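Type III Pentaketide Synthase (Neurospora crassa, PDB 3EUT) probably acts as an acyltransferase of the chalcone and stilbene synthase family, a type III polyketide synthase, and binds a long fatty acid in its interior. Local coordinates at residues 51-56 with 201-206. Residues are numbered along the deposited sequence; the frame is centred on the assembly and turned at random.
Sequences RSSIGN and FSDCAS. With DCR (icosanoic acid), chain E.
Asp203 and Ile54 meet where two buried segments of a thiolase-like fold converge, a worked example of polar groups framing what appears to be a greasy tunnel. With CG beside the backbone N (chi1 -49°), the side chain of Asp203 crosses that of Ile54 at about a right angle. Its OD2 accepts a hydrogen bond from Ile54 N at 3.0 Å on the anti side and is held again by Thr178. The backbone of the same residue adds a second bond, Asp203 N to Ser52 O at 2.9 Å, from above the carbonyl plane, while Ser202 CB presses to 3.2 Å of Ser52 O; this is the tightly packed part. Farther along, Arg51, bent at chi3, brings NH1 to Phe201 O at 2.9 Å in a less straight bond (142°), and NH2 binds Ile198 O.

Contact between the two segments is looser on the ligand side, where icosanoic acid lies against both Arg51 and Phe201. Phe201 CB points away from segment 51-56, 5.1 Å from Arg51 NH1. C4 of icosanoic acid lies over the ring centre of Phe201, 3.7 Å above its plane, and C14 over a face of the Arg51 guanidinium. Without the ring, as with an alanine here, the acyl chain near its carboxyl end would probably lose its flat wall, though the carbonyl bond to Arg51 could remain. Ser52 O, Phe201 O and the Asp203 carboxylate are thus satisfied, while Asp203 O is buried without a partner, consistent with a tunnel that receives long acyl chains by hydrophobic contact.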
loop_
_atom_site.group_PDB
_atom_site.type_symbol
_atom_site.label_atom_id
_atom_site.label_comp_id
_atom_site.label_asym_id
_atom_site.label_seq_id
_atom_site.Cartn_x
_atom_site.Cartn_y
_atom_site.Cartn_z
ATOM N N ARG A 51 -5.907 -11.093 -25.314
ATOM C CA ARG A 51 -5.403 -10.608 -24.036
ATOM C C ARG A 51 -3.888 -10.646 -23.938
ATOM O O ARG A 51 -3.237 -11.580 -24.430
ATOM C CB ARG A 51 -6.021 -11.397 -22.880
ATOM C CG ARG A 51 -7.443 -10.983 -22.615
ATOM C CD ARG A 51 -7.957 -11.590 -21.340
ATOM N NE ARG A 51 -8.397 -12.962 -21.545
ATOM C CZ ARG A 51 -8.622 -13.830 -20.565
ATOM N NH1 ARG A 51 -8.444 -13.469 -19.300
ATOM N NH2 ARG A 51 -9.041 -15.061 -20.855
ATOM N N SER A 52 -3.341 -9.636 -23.270
ATOM C CA SER A 52 -1.903 -9.527 -23.031
ATOM C C SER A 52 -1.447 -10.441 -21.901
ATOM O O SER A 52 -2.041 -10.461 -20.812
ATOM C CB SER A 52 -1.543 -8.080 -22.704
ATOM O OG SER A 52 -1.552 -7.325 -23.897
ATOM N N SER A 53 -0.390 -11.202 -22.150
ATOM C CA SER A 53 0.143 -12.076 -21.112
ATOM C C SER A 53 1.660 -12.116 -21.165
ATOM O O SER A 53 2.266 -11.976 -22.230
ATOM C CB SER A 53 -0.419 -13.498 -21.273
ATOM O OG SER A 53 0.164 -14.383 -20.341
ATOM N N ILE A 54 2.262 -12.324 -20.004
ATOM C CA ILE A 54 3.697 -12.552 -19.893
ATOM C C ILE A 54 4.131 -13.895 -20.527
ATOM O O ILE A 54 5.318 -14.122 -20.723
ATOM C CB ILE A 54 4.178 -12.523 -18.412
ATOM C CG1 ILE A 54 3.461 -13.612 -17.600
ATOM C CG2 ILE A 54 3.999 -11.115 -17.791
ATOM C CD1 ILE A 54 3.979 -13.779 -16.213
ATOM N N GLY A 55 3.180 -14.774 -20.822
ATOM C CA GLY A 55 3.504 -16.063 -21.432
ATOM C C GLY A 55 2.402 -16.654 -22.282
ATOM O O GLY A 55 1.400 -15.993 -22.569
ATOM N N ASN A 56 2.603 -17.901 -22.708
ATOM C CA ASN A 56 1.585 -18.660 -23.425
ATOM C C ASN A 56 1.188 -19.939 -22.658
ATOM O O ASN A 56 1.785 -20.240 -21.611
ATOM C CB ASN A 56 2.040 -18.949 -24.871
ATOM C CG ASN A 56 3.275 -19.830 -24.952
ATOM O OD1 ASN A 56 3.500 -20.721 -24.118
ATOM N ND2 ASN A 56 4.076 -19.602 -25.983
ATOM N N PHE A 201 -9.233 -10.769 -17.266
ATOM C CA PHE A 201 -8.019 -10.067 -16.846
ATOM C C PHE A 201 -6.768 -10.407 -17.656
ATOM O O PHE A 201 -6.638 -11.513 -18.185
ATOM C CB PHE A 201 -7.790 -10.272 -15.346
ATOM C CG PHE A 201 -8.850 -9.639 -14.483
ATOM C CD1 PHE A 201 -8.817 -8.267 -14.209
ATOM C CD2 PHE A 201 -9.875 -10.407 -13.933
ATOM C CE1 PHE A 201 -9.784 -7.683 -13.415
ATOM C CE2 PHE A 201 -10.865 -9.823 -13.127
ATOM C CZ PHE A 201 -10.824 -8.463 -12.873
ATOM N N SER A 202 -5.874 -9.428 -17.779
ATOM C CA SER A 202 -4.630 -9.580 -18.552
ATOM C C SER A 202 -3.478 -8.880 -17.824
ATOM O O SER A 202 -3.668 -8.377 -16.706
ATOM C CB SER A 202 -4.810 -8.995 -19.955
ATOM O OG SER A 202 -5.201 -7.631 -19.901
ATOM N N ASP A 203 -2.302 -8.833 -18.456
ATOM C CA ASP A 203 -1.091 -8.270 -17.848
ATOM C C ASP A 203 -0.650 -6.987 -18.550
ATOM O O ASP A 203 -0.756 -6.877 -19.772
ATOM C CB ASP A 203 0.073 -9.271 -17.911
ATOM C CG ASP A 203 -0.310 -10.669 -17.419
ATOM O OD1 ASP A 203 -1.301 -10.807 -16.690
ATOM O OD2 ASP A 203 0.389 -11.635 -17.756
ATOM N N CYS A 204 -0.112 -6.042 -17.775
ATOM C CA CYS A 204 0.312 -4.746 -18.308
ATOM C C CYS A 204 1.036 -3.959 -17.217
ATOM O O CYS A 204 0.761 -4.133 -16.012
ATOM C CB CYS A 204 -0.905 -3.928 -18.766
ATOM S SG CYS A 204 -0.534 -2.366 -19.624
ATOM N N ALA A 205 1.946 -3.091 -17.648
ATOM C CA ALA A 205 2.405 -1.987 -16.817
ATOM C C ALA A 205 2.226 -0.651 -17.525
ATOM O O ALA A 205 2.431 -0.542 -18.744
ATOM C CB ALA A 205 3.873 -2.185 -16.378
ATOM N N SER A 206 1.839 0.364 -16.751
ATOM C CA SER A 206 1.657 1.712 -17.282
ATOM C C SER A 206 2.087 2.729 -16.244
ATOM O O SER A 206 2.025 2.474 -15.033
ATOM C CB SER A 206 0.201 1.968 -17.743
ATOM O OG SER A 206 -0.730 1.945 -16.656
HETATM O O1 DCR E . -10.678 -8.164 -7.993
HETATM C C1 DCR E . -9.746 -7.648 -8.668
HETATM O O2 DCR E . -9.240 -6.534 -8.395
HETATM C C2 DCR E . -9.234 -8.405 -9.877
HETATM C C3 DCR E . -7.706 -8.474 -9.948
HETATM C C4 DCR E . -7.184 -9.395 -11.061
HETATM C C5 DCR E . -7.804 -10.790 -11.036
HETATM C C6 DCR E . -6.937 -11.870 -11.684
HETATM C C7 DCR E . -7.777 -13.087 -12.077
HETATM C C8 DCR E . -6.995 -14.187 -12.793
HETATM C C9 DCR E . -7.294 -14.151 -14.288
HETATM C C10 DCR E . -6.561 -15.228 -15.077
HETATM C C11 DCR E . -6.466 -14.819 -16.543
HETATM C C12 DCR E . -6.464 -16.029 -17.467
HETATM C C13 DCR E . -5.084 -16.274 -18.050
HETATM C C14 DCR E . -5.091 -16.685 -19.521
HETATM C C15 DCR E . -3.652 -16.818 -20.007
HETATM C C16 DCR E . -3.176 -18.257 -20.209
HETATM C C17 DCR E . -1.941 -18.602 -19.372
HETATM C C18 DCR E . -0.725 -17.716 -19.618
HETATM C C19 DCR E . 0.497 -18.333 -18.957
HETATM C C20 DCR E . 1.307 -17.323 -18.178
#